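Quinoline 2-oxidoreductase medium subunit (Pseudomonas putida, PDB 1T3Q) binds FAD as the flavoprotein subunit of a molybdenum hydroxylase acting on quinoline, and probably uses that flavin to pass on electrons. Local coordinates at residues A195-S200 / A209-G214; A87-I92 / I171-L176; L246-L251 / L267-T272; P4-R9 / V45-L50. One frame throughout, in Å; residues are numbered along the deposited sequence.

Interaction 1 of 4, residues A195-S200 / A209-G214; sequences AAAGLS and ARIALG
On one face of this antiparallel pair, L199 leans across to A209 and I211 leans back toward A197, so the two branched side chains reach over the strand boundary in opposite senses. CG of L199 is anti to the carbonyl carbon (chi1 -54°), which brings L199 CD2 to 3.5 Å from A209 CB. In I211, the turn at chi2 (-55°) swings the CD1 methyl inward, 3.8 Å from A197 CB. The two methyls, L199 CD2 and I211 CD1, come within 4.4 Å of each other and close a small apolar patch. Farther along the same face A195 CB lies 4.4 Å from L213 CG.

The opposite face carries A196, A212 and R210, with G198 facing R210 and lacking a side chain. Bends at chi2 and chi3 carry the R210 guanidinium clear of the partner strand. Four backbone bonds hold the register: A196 N to A212 O is 2.9 Å, G198 N to R210 O is 2.8 Å, and each has its reciprocal.

The pair is part of the hairpin of strands 193-202 and 205-214 in the C-terminal domain. Helix 261-284 covers the L199/I211 face through T272 and A279, with L230 of helix 224-230 beside it. F126 of helix 123-130 packs on A196 and A212 from the other face, and strand 177-183 pairs with the outer edge of 195-200.

Interaction 2 of 4, residues A87-I92 / I171-L176; sequences AKCVPI and IPIPAL
The flat C89-V90 peptide group meets the puckered pyrrolidine of P174 and the side chain of I173. The peptide points its oxygen at the 171-176 segment, where C89 O lies 3.5 Å from I173 CG2 and 4.0 Å from P174 CD. Both carbons are displaced to one side of the peptide plane. The pyrrolidine ring offers its CD corner, which also receives a methyl of V90, with V90 CG2 4.2 Å from P174 CD.

I173 straddles C89. While its CG2 branch rests against the carbonyl oxygen, the extended CG1 arm carries CD1 to 4.1 Å from C89 SG. The sulfur is set up for this by being anti to its own carbonyl carbon (chi1 -64°), so that thiol and carbonyl point apart and are met by different branches of one isoleucine. V90, the first residue to leave helical geometry, buries the most surface here. Its CG2 methyl touches I171 CG2 at 4.1 Å, the two side chains approaching at a slant. All of these contacts are van der Waals in character.

The contact thus sets the C-terminal end of helix 84-89 against the end of strand 165-172 in the FAD-binding domain. L69 of the adjacent strand 68-72 packs on C89 and V90, and backbone bonds join I171 to L69 and I173 to G67. L131 covers V90 and I171, while I92, at the start of helix 92-97, meets W178 and F180 of strand 177-183.

Interaction 3 of 4, residues L246-L251 / L267-T272; sequences LATEGL and LAKAIT
T248 supplies the largest share of the buried surface, and it does so with its methyl. T248 CG2 sits 3.7 Å from A268 CB and equally close to the backbone N of K269, pressed against the wall of the facing helix. The torsion explains this choice of branch: with chi1 at 58°, OG1 lies between the backbone N and the carbonyl carbon, where its one proton can be shared between A244 O, the stronger partner, and E245 O of its own helix, and CG2 is left facing the neighbour.

T272 follows the same division of labour. T272 OG1 donates to A268 O one turn back at 2.7 Å, approaching 28° out of the carbonyl plane. The backbone N of T272 reaches the same oxygen from the opposite face, so A268 O is gripped twice. T272 CG2 is thereby directed at A247 CB, 4.1 Å away.

Past T248 the chain leaves helix 237-248 through a type II turn, closed by L251 N to T248 O at 3.2 Å, with G250 at a positive phi.

K269 also packs on A241, A244 and E245 of helix 237-248. Chemically, both threonines act as apolar residues across this contact: each hydroxyl is satisfied within its own helix, and methyls do the packing.

Interaction 4 of 4, residues P4-R9 / V45-L50; sequences PAFSYR and VYPSCL
L50 lays its CD1 methyl over one face of the F6 ring, a CH-pi contact with the carbon 3.8 Å from the ring centroid and 25° off the normal. The methyl is displaced toward the rim, so that L50 CD1 is only 3.5 Å from F6 CE1. The ring is placed there by a chi1 of 53°, which sets CG between the backbone N and the carbonyl carbon. P47 adds its CG to this apolar centre, and L40 of helix 36-41 packs on both F6 and P47. P27 of the small subunit also touches F6. At the far end P4 crosses Y46 nearly at right angles, with P4 CB 4.0 Å from Y46 CD2; V45 O is buried beside P4 without a polar partner.

Outward from this centre the backbones pair in parallel. S7 N donates to S48 O at 2.9 Å, L50 N to S7 O at 2.9 Å, and R9 N to L50 O at 3.1 Å. Where strand pairing has not yet begun, a water donates to A5 O and P47 O and bridges the gap.

The polar side chains at the edge have partners outside the two segments: R9 forms a salt bridge with E16, S48 OG bonds to D24, and Y46 OH bonds to Q132 of the large subunit.

Strands 7-9 and 49-52, with 28-30 beyond, build the small three-stranded parallel sheet of the N-terminal part of the PCMH-type FAD-binding fold. L50 abuts L36, an FAD-binding residue that follows strand 28-30.

Interactions 1 and 3 form one continuous core in the C-terminal domain: L213 CD2 lies 3.5 Å from T248 CG2, and A195 CB 3.8 Å from T272 OG1. Interaction 2 adjoins interaction 1 through L176, whose CD1 is 3.4 Å from R210 CG; segment 171-176 runs from the end of strand 165-172 toward strand 177-183 of the four-stranded sheet. Interaction 4 stands apart across the chain's centre, its centre about 40 Å from that of interaction 1. The L50 side chain of interaction 4 is about 7 Å from FAD. Side chains of interactions 1 and 2 approach FAD-binding residues less closely, A196 about 10 Å from E123 and I171 about 11 Å from H77.

Interaction 1 of 4, residues A195-S200 / A209-G214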
loop_
_atom_site.group_PDB
_atom_site.type_symbol
_atom_site.label_atom_id
_atom_site.label_comp_id
_atom_site.label_asym_id
_atom_site.label_seq_id
_atom_site.Cartn_x
_atom_site.Cartn_y
_atom_site.Cartn_z
ATOM N N ALA C 195 24.439 16.771 -48.562
ATOM C CA ALA C 195 25.233 16.862 -49.776
ATOM C C ALA C 195 26.652 16.373 -49.538
ATOM O O ALA C 195 27.191 16.478 -48.433
ATOM C CB ALA C 195 25.254 18.303 -50.286
ATOM N N ALA C 196 27.246 15.827 -50.589
ATOM C CA ALA C 196 28.604 15.319 -50.525
ATOM C C ALA C 196 29.338 15.857 -51.736
ATOM O O ALA C 196 28.752 16.031 -52.807
ATOM C CB ALA C 196 28.601 13.793 -50.539
ATOM N N ALA C 197 30.620 16.140 -51.562
ATOM C CA ALA C 197 31.423 16.658 -52.655
ATOM C C ALA C 197 32.753 15.927 -52.675
ATOM O O ALA C 197 33.503 15.963 -51.697
ATOM C CB ALA C 197 31.647 18.155 -52.481
ATOM N N GLY C 198 33.016 15.242 -53.784
ATOM C CA GLY C 198 34.264 14.518 -53.944
ATOM C C GLY C 198 35.060 15.243 -55.011
ATOM O O GLY C 198 34.605 15.372 -56.150
ATOM N N LEU C 199 36.248 15.719 -54.654
ATOM C CA LEU C 199 37.064 16.460 -55.601
ATOM C C LEU C 199 38.476 15.946 -55.781
ATOM O O LEU C 199 39.072 15.368 -54.870
ATOM C CB LEU C 199 37.160 17.926 -55.180
ATOM C CG LEU C 199 35.867 18.693 -54.937
ATOM C CD1 LEU C 199 36.211 20.099 -54.473
ATOM C CD2 LEU C 199 35.030 18.726 -56.205
ATOM N N SER C 200 38.998 16.177 -56.978
ATOM C CA SER C 200 40.362 15.824 -57.321
ATOM C C SER C 200 40.959 17.161 -57.748
ATOM O O SER C 200 40.475 17.793 -58.691
ATOM C CB SER C 200 40.398 14.834 -58.480
ATOM O OG SER C 200 41.737 14.586 -58.868
ATOM N N ALA C 209 35.219 16.022 -60.330
ATOM C CA ALA C 209 34.270 16.341 -59.275
ATOM C C ALA C 209 33.046 15.441 -59.307
ATOM O O ALA C 209 32.570 15.060 -60.374
ATOM C CB ALA C 209 33.835 17.807 -59.388
ATOM N N ARG C 210 32.561 15.094 -58.119
ATOM C CA ARG C 210 31.361 14.283 -57.961
ATOM C C ARG C 210 30.561 14.962 -56.856
ATOM O O ARG C 210 30.934 14.912 -55.684
ATOM C CB ARG C 210 31.700 12.841 -57.558
ATOM C CG ARG C 210 32.320 12.004 -58.672
ATOM C CD ARG C 210 31.326 11.693 -59.796
ATOM N NE ARG C 210 30.270 10.772 -59.374
ATOM C CZ ARG C 210 29.365 10.240 -60.194
ATOM N NH1 ARG C 210 29.379 10.536 -61.489
ATOM N NH2 ARG C 210 28.443 9.412 -59.721
ATOM N N ILE C 211 29.479 15.624 -57.252
ATOM C CA ILE C 211 28.606 16.332 -56.326
ATOM C C ILE C 211 27.305 15.550 -56.223
ATOM O O ILE C 211 26.711 15.199 -57.243
ATOM C CB ILE C 211 28.288 17.753 -56.842
ATOM C CG1 ILE C 211 29.587 18.476 -57.212
ATOM C CG2 ILE C 211 27.510 18.534 -55.785
ATOM C CD1 ILE C 211 30.611 18.529 -56.093
ATOM N N ALA C 212 26.867 15.277 -54.997
ATOM C CA ALA C 212 25.639 14.523 -54.781
ATOM C C ALA C 212 24.775 15.114 -53.677
ATOM O O ALA C 212 25.280 15.583 -52.658
ATOM C CB ALA C 212 25.973 13.069 -54.450
ATOM N N LEU C 213 23.465 15.085 -53.889
ATOM C CA LEU C 213 22.518 15.595 -52.907
ATOM C C LEU C 213 21.586 14.474 -52.468
ATOM O O LEU C 213 21.125 13.679 -53.289
ATOM C CB LEU C 213 21.691 16.743 -53.493
ATOM C CG LEU C 213 22.364 18.116 -53.597
ATOM C CD1 LEU C 213 23.527 18.062 -54.578
ATOM C CD2 LEU C 213 21.342 19.138 -54.055
ATOM N N GLY C 214 21.320 14.412 -51.168
ATOM C CA GLY C 214 20.435 13.389 -50.650
ATOM C C GLY C 214 19.315 13.995 -49.829
ATOM O O GLY C 214 19.377 15.165 -49.450
#

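Interaction 2 of 4, residues A87-I92 / I171-L176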
loop_
_atom_site.group_PDB
_atom_site.type_symbol
_atom_site.label_atom_id
_atom_site.label_comp_id
_atom_site.label_asym_id
_atom_site.label_seq_id
_atom_site.Cartn_x
_atom_site.Cartn_y
_atom_site.Cartn_z
ATOM N N ALA C 87 38.459 3.624 -40.849
ATOM C CA ALA C 87 39.046 4.949 -40.714
ATOM C C ALA C 87 40.167 5.222 -41.714
ATOM O O ALA C 87 40.269 6.326 -42.250
ATOM C CB ALA C 87 39.560 5.146 -39.288
ATOM N N LYS C 88 41.003 4.224 -41.977
ATOM C CA LYS C 88 42.113 4.426 -42.901
ATOM C C LYS C 88 41.729 4.262 -44.372
ATOM O O LYS C 88 42.295 4.925 -45.243
ATOM C CB LYS C 88 43.271 3.481 -42.557
ATOM N N CYS C 89 40.764 3.390 -44.649
ATOM C CA CYS C 89 40.334 3.150 -46.022
ATOM C C CYS C 89 39.285 4.125 -46.552
ATOM O O CYS C 89 39.408 4.618 -47.672
ATOM C CB CYS C 89 39.805 1.723 -46.161
ATOM S SG CYS C 89 41.047 0.447 -45.884
ATOM N N VAL C 90 38.252 4.395 -45.759
ATOM C CA VAL C 90 37.181 5.297 -46.182
ATOM C C VAL C 90 36.838 6.291 -45.069
ATOM O O VAL C 90 35.754 6.237 -44.481
ATOM C CB VAL C 90 35.910 4.490 -46.569
ATOM C CG1 VAL C 90 34.849 5.416 -47.156
ATOM C CG2 VAL C 90 36.273 3.400 -47.570
ATOM N N PRO C 91 37.762 7.222 -44.777
ATOM C CA PRO C 91 37.589 8.239 -43.734
ATOM C C PRO C 91 36.305 9.063 -43.805
ATOM O O PRO C 91 35.879 9.629 -42.800
ATOM C CB PRO C 91 38.846 9.099 -43.874
ATOM C CG PRO C 91 39.217 8.936 -45.316
ATOM C CD PRO C 91 39.005 7.463 -45.530
ATOM N N ILE C 92 35.687 9.134 -44.979
ATOM C CA ILE C 92 34.455 9.900 -45.110
ATOM C C ILE C 92 33.303 9.187 -44.402
ATOM O O ILE C 92 32.363 9.826 -43.937
ATOM C CB ILE C 92 34.076 10.127 -46.598
ATOM C CG1 ILE C 92 32.838 11.024 -46.689
ATOM C CG2 ILE C 92 33.814 8.788 -47.290
ATOM C CD1 ILE C 92 33.043 12.431 -46.129
ATOM N N ILE C 171 32.982 -1.131 -50.548
ATOM C CA ILE C 171 33.202 0.255 -50.932
ATOM C C ILE C 171 34.579 0.455 -51.540
ATOM O O ILE C 171 35.593 0.179 -50.899
ATOM C CB ILE C 171 33.099 1.195 -49.714
ATOM C CG1 ILE C 171 31.808 0.919 -48.945
ATOM C CG2 ILE C 171 33.141 2.647 -50.172
ATOM C CD1 ILE C 171 31.685 1.717 -47.665
ATOM N N PRO C 172 34.635 0.934 -52.792
ATOM C CA PRO C 172 35.930 1.160 -53.436
ATOM C C PRO C 172 36.638 2.292 -52.704
ATOM O O PRO C 172 36.033 3.330 -52.438
ATOM C CB PRO C 172 35.545 1.571 -54.856
ATOM C CG PRO C 172 34.217 0.915 -55.063
ATOM C CD PRO C 172 33.533 1.153 -53.742
ATOM N N ILE C 173 37.905 2.095 -52.358
ATOM C CA ILE C 173 38.646 3.146 -51.676
ATOM C C ILE C 173 38.663 4.343 -52.626
ATOM O O ILE C 173 39.244 4.285 -53.711
ATOM C CB ILE C 173 40.082 2.689 -51.347
ATOM C CG1 ILE C 173 40.025 1.522 -50.355
ATOM C CG2 ILE C 173 40.880 3.849 -50.765
ATOM C CD1 ILE C 173 41.375 0.949 -49.985
ATOM N N PRO C 174 38.009 5.445 -52.234
ATOM C CA PRO C 174 37.950 6.647 -53.072
ATOM C C PRO C 174 39.273 7.326 -53.418
ATOM O O PRO C 174 40.197 7.384 -52.608
ATOM C CB PRO C 174 37.015 7.566 -52.286
ATOM C CG PRO C 174 37.274 7.169 -50.865
ATOM C CD PRO C 174 37.317 5.665 -50.950
ATOM N N ALA C 175 39.347 7.831 -54.644
ATOM C CA ALA C 175 40.523 8.546 -55.119
ATOM C C ALA C 175 40.233 10.024 -54.868
ATOM O O ALA C 175 41.132 10.814 -54.568
ATOM C CB ALA C 175 40.729 8.286 -56.605
ATOM N N LEU C 176 38.958 10.384 -54.985
ATOM C CA LEU C 176 38.515 11.754 -54.760
ATOM C C LEU C 176 38.562 12.060 -53.273
ATOM O O LEU C 176 38.467 11.154 -52.443
ATOM C CB LEU C 176 37.072 11.929 -55.238
ATOM C CG LEU C 176 36.738 11.719 -56.713
ATOM C CD1 LEU C 176 35.230 11.576 -56.877
ATOM C CD2 LEU C 176 37.271 12.890 -57.530
#

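Interaction 3 of 4, residues L246-L251 / L267-T272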
loop_
_atom_site.group_PDB
_atom_site.type_symbol
_atom_site.label_atom_id
_atom_site.label_comp_id
_atom_site.label_asym_id
_atom_site.label_seq_id
_atom_site.Cartn_x
_atom_site.Cartn_y
_atom_site.Cartn_z
ATOM N N LEU C 246 23.466 24.694 -60.203
ATOM C CA LEU C 246 23.375 23.641 -61.206
ATOM C C LEU C 246 23.003 22.307 -60.579
ATOM O O LEU C 246 22.250 21.529 -61.159
ATOM C CB LEU C 246 24.708 23.498 -61.944
ATOM C CG LEU C 246 25.128 24.641 -62.869
ATOM C CD1 LEU C 246 26.538 24.386 -63.378
ATOM C CD2 LEU C 246 24.149 24.750 -64.030
ATOM N N ALA C 247 23.529 22.050 -59.387
ATOM C CA ALA C 247 23.267 20.802 -58.678
ATOM C C ALA C 247 21.843 20.682 -58.146
ATOM O O ALA C 247 21.341 19.576 -57.959
ATOM C CB ALA C 247 24.251 20.650 -57.526
ATOM N N THR C 248 21.192 21.814 -57.905
ATOM C CA THR C 248 19.840 21.790 -57.356
ATOM C C THR C 248 18.734 22.064 -58.360
ATOM O O THR C 248 17.561 21.822 -58.076
ATOM C CB THR C 248 19.708 22.794 -56.188
ATOM O OG1 THR C 248 20.040 24.111 -56.643
ATOM C CG2 THR C 248 20.649 22.411 -55.053
ATOM N N GLU C 249 19.088 22.561 -59.538
ATOM C CA GLU C 249 18.067 22.844 -60.537
ATOM C C GLU C 249 17.445 21.547 -61.044
ATOM O O GLU C 249 18.146 20.571 -61.329
ATOM N N GLY C 250 16.120 21.537 -61.134
ATOM C CA GLY C 250 15.425 20.351 -61.592
ATOM C C GLY C 250 14.948 19.489 -60.440
ATOM O O GLY C 250 14.094 18.620 -60.619
ATOM N N LEU C 251 15.494 19.719 -59.251
ATOM C CA LEU C 251 15.093 18.935 -58.089
ATOM C C LEU C 251 13.694 19.330 -57.636
ATOM O O LEU C 251 13.296 20.487 -57.750
ATOM C CB LEU C 251 16.091 19.121 -56.943
ATOM C CG LEU C 251 17.526 18.671 -57.234
ATOM C CD1 LEU C 251 18.372 18.853 -55.989
ATOM C CD2 LEU C 251 17.540 17.211 -57.677
ATOM N N LEU C 267 17.918 25.608 -49.070
ATOM C CA LEU C 267 18.840 24.946 -48.159
ATOM C C LEU C 267 19.788 24.007 -48.909
ATOM O O LEU C 267 20.979 23.942 -48.607
ATOM C CB LEU C 267 18.062 24.160 -47.095
ATOM C CG LEU C 267 17.199 24.965 -46.112
ATOM C CD1 LEU C 267 16.443 24.014 -45.197
ATOM C CD2 LEU C 267 18.074 25.905 -45.290
ATOM N N ALA C 268 19.257 23.283 -49.889
ATOM C CA ALA C 268 20.069 22.358 -50.667
ATOM C C ALA C 268 21.187 23.119 -51.374
ATOM O O ALA C 268 22.317 22.650 -51.459
ATOM C CB ALA C 268 19.201 21.628 -51.689
ATOM N N LYS C 269 20.861 24.306 -51.870
ATOM C CA LYS C 269 21.828 25.138 -52.571
ATOM C C LYS C 269 22.888 25.667 -51.600
ATOM O O LYS C 269 24.085 25.663 -51.907
ATOM C CB LYS C 269 21.089 26.293 -53.261
ATOM C CG LYS C 269 21.909 27.099 -54.258
ATOM C CD LYS C 269 22.723 28.181 -53.572
ATOM C CE LYS C 269 23.402 29.089 -54.587
ATOM N NZ LYS C 269 24.143 30.195 -53.918
ATOM N N ALA C 270 22.450 26.103 -50.423
ATOM C CA ALA C 270 23.365 26.636 -49.414
ATOM C C ALA C 270 24.316 25.563 -48.896
ATOM O O ALA C 270 25.508 25.806 -48.732
ATOM C CB ALA C 270 22.573 27.231 -48.250
ATOM N N ILE C 271 23.782 24.376 -48.641
ATOM C CA ILE C 271 24.587 23.273 -48.136
ATOM C C ILE C 271 25.571 22.756 -49.188
ATOM O O ILE C 271 26.724 22.442 -48.877
ATOM C CB ILE C 271 23.684 22.115 -47.673
ATOM C CG1 ILE C 271 22.750 22.610 -46.562
ATOM C CG2 ILE C 271 24.528 20.945 -47.192
ATOM C CD1 ILE C 271 23.472 23.169 -45.347
ATOM N N THR C 272 25.113 22.671 -50.432
ATOM C CA THR C 272 25.957 22.188 -51.520
ATOM C C THR C 272 27.142 23.120 -51.736
ATOM O O THR C 272 28.278 22.672 -51.894
ATOM C CB THR C 272 25.151 22.063 -52.826
ATOM O OG1 THR C 272 24.171 21.029 -52.674
ATOM C CG2 THR C 272 26.065 21.724 -53.999
#

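Interaction 4 of 4, residues P4-R9 / V45-L50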
loop_
_atom_site.group_PDB
_atom_site.type_symbol
_atom_site.label_atom_id
_atom_site.label_comp_id
_atom_site.label_asym_id
_atom_site.label_seq_id
_atom_site.Cartn_x
_atom_site.Cartn_y
_atom_site.Cartn_z
ATOM N N PRO C 4 3.037 -6.024 -32.106
ATOM C CA PRO C 4 2.025 -7.062 -32.303
ATOM C C PRO C 4 2.800 -8.352 -32.011
ATOM O O PRO C 4 4.030 -8.316 -31.915
ATOM C CB PRO C 4 1.646 -6.902 -33.775
ATOM C CG PRO C 4 2.898 -6.394 -34.395
ATOM C CD PRO C 4 3.408 -5.393 -33.385
ATOM N N ALA C 5 2.110 -9.476 -31.859
ATOM C CA ALA C 5 2.786 -10.734 -31.545
ATOM C C ALA C 5 3.572 -11.351 -32.704
ATOM O O ALA C 5 3.238 -11.155 -33.868
ATOM C CB ALA C 5 1.775 -11.740 -31.013
ATOM N N PHE C 6 4.629 -12.090 -32.367
ATOM C CA PHE C 6 5.462 -12.769 -33.361
ATOM C C PHE C 6 6.427 -13.742 -32.689
ATOM O O PHE C 6 6.715 -13.617 -31.499
ATOM C CB PHE C 6 6.245 -11.748 -34.205
ATOM C CG PHE C 6 7.043 -10.758 -33.391
ATOM C CD1 PHE C 6 8.237 -11.132 -32.780
ATOM C CD2 PHE C 6 6.578 -9.455 -33.213
ATOM C CE1 PHE C 6 8.956 -10.221 -31.999
ATOM C CE2 PHE C 6 7.288 -8.541 -32.438
ATOM C CZ PHE C 6 8.481 -8.925 -31.829
ATOM N N SER C 7 6.907 -14.728 -33.443
ATOM C CA SER C 7 7.861 -15.685 -32.896
ATOM C C SER C 7 9.255 -15.129 -33.166
ATOM O O SER C 7 9.402 -14.126 -33.866
ATOM C CB SER C 7 7.693 -17.061 -33.551
ATOM O OG SER C 7 7.897 -16.977 -34.945
ATOM N N TYR C 8 10.278 -15.781 -32.625
ATOM C CA TYR C 8 11.646 -15.301 -32.785
ATOM C C TYR C 8 12.659 -16.420 -32.971
ATOM O O TYR C 8 12.580 -17.457 -32.315
ATOM C CB TYR C 8 12.029 -14.476 -31.555
ATOM C CG TYR C 8 13.472 -14.024 -31.499
ATOM C CD1 TYR C 8 13.881 -12.831 -32.102
ATOM C CD2 TYR C 8 14.423 -14.766 -30.795
ATOM C CE1 TYR C 8 15.204 -12.384 -31.997
ATOM C CE2 TYR C 8 15.743 -14.331 -30.686
ATOM C CZ TYR C 8 16.126 -13.140 -31.287
ATOM O OH TYR C 8 17.427 -12.709 -31.161
ATOM N N ARG C 9 13.609 -16.191 -33.870
ATOM C CA ARG C 9 14.676 -17.145 -34.149
ATOM C C ARG C 9 15.961 -16.377 -34.423
ATOM O O ARG C 9 15.936 -15.311 -35.037
ATOM C CB ARG C 9 14.333 -18.016 -35.367
ATOM C CG ARG C 9 13.229 -19.017 -35.113
ATOM C CD ARG C 9 13.026 -19.961 -36.294
ATOM N NE ARG C 9 14.190 -20.805 -36.562
ATOM C CZ ARG C 9 14.154 -21.884 -37.340
ATOM N NH1 ARG C 9 13.014 -22.243 -37.917
ATOM N NH2 ARG C 9 15.250 -22.605 -37.544
ATOM N N VAL C 45 3.597 -2.844 -39.345
ATOM C CA VAL C 45 3.994 -4.103 -39.969
ATOM C C VAL C 45 3.577 -5.217 -39.025
ATOM O O VAL C 45 3.559 -5.031 -37.805
ATOM C CB VAL C 45 5.527 -4.196 -40.224
ATOM C CG1 VAL C 45 5.965 -3.095 -41.185
ATOM C CG2 VAL C 45 6.291 -4.100 -38.916
ATOM N N TYR C 46 3.235 -6.372 -39.586
ATOM C CA TYR C 46 2.801 -7.497 -38.777
ATOM C C TYR C 46 3.529 -8.779 -39.145
ATOM O O TYR C 46 2.960 -9.672 -39.768
ATOM C CB TYR C 46 1.293 -7.708 -38.931
ATOM C CG TYR C 46 0.457 -6.521 -38.516
ATOM C CD1 TYR C 46 0.283 -5.430 -39.364
ATOM C CD2 TYR C 46 -0.159 -6.487 -37.264
ATOM C CE1 TYR C 46 -0.490 -4.330 -38.979
ATOM C CE2 TYR C 46 -0.931 -5.393 -36.867
ATOM C CZ TYR C 46 -1.092 -4.321 -37.729
ATOM O OH TYR C 46 -1.867 -3.248 -37.342
ATOM N N PRO C 47 4.806 -8.889 -38.759
ATOM C CA PRO C 47 5.563 -10.101 -39.081
ATOM C C PRO C 47 5.068 -11.289 -38.272
ATOM O O PRO C 47 4.543 -11.131 -37.172
ATOM C CB PRO C 47 6.992 -9.716 -38.721
ATOM C CG PRO C 47 6.791 -8.796 -37.540
ATOM C CD PRO C 47 5.633 -7.929 -38.005
ATOM N N SER C 48 5.234 -12.485 -38.820
ATOM C CA SER C 48 4.817 -13.688 -38.124
ATOM C C SER C 48 5.962 -14.097 -37.213
ATOM O O SER C 48 5.756 -14.633 -36.124
ATOM C CB SER C 48 4.553 -14.805 -39.134
ATOM O OG SER C 48 5.701 -15.013 -39.938
ATOM N N CYS C 49 7.178 -13.814 -37.671
ATOM C CA CYS C 49 8.379 -14.184 -36.946
ATOM C C CYS C 49 9.520 -13.232 -37.283
ATOM O O CYS C 49 9.632 -12.764 -38.413
ATOM C CB CYS C 49 8.769 -15.617 -37.337
ATOM S SG CYS C 49 10.410 -16.179 -36.790
ATOM N N LEU C 50 10.350 -12.923 -36.295
ATOM C CA LEU C 50 11.493 -12.059 -36.543
ATOM C C LEU C 50 12.728 -12.941 -36.519
ATOM O O LEU C 50 12.946 -13.697 -35.573
ATOM C CB LEU C 50 11.609 -10.962 -35.483
ATOM C CG LEU C 50 10.522 -9.880 -35.520
ATOM C CD1 LEU C 50 10.894 -8.764 -34.555
ATOM C CD2 LEU C 50 10.382 -9.330 -36.935
HETATM O O HOH W 1 2.820 -9.609 -35.812
#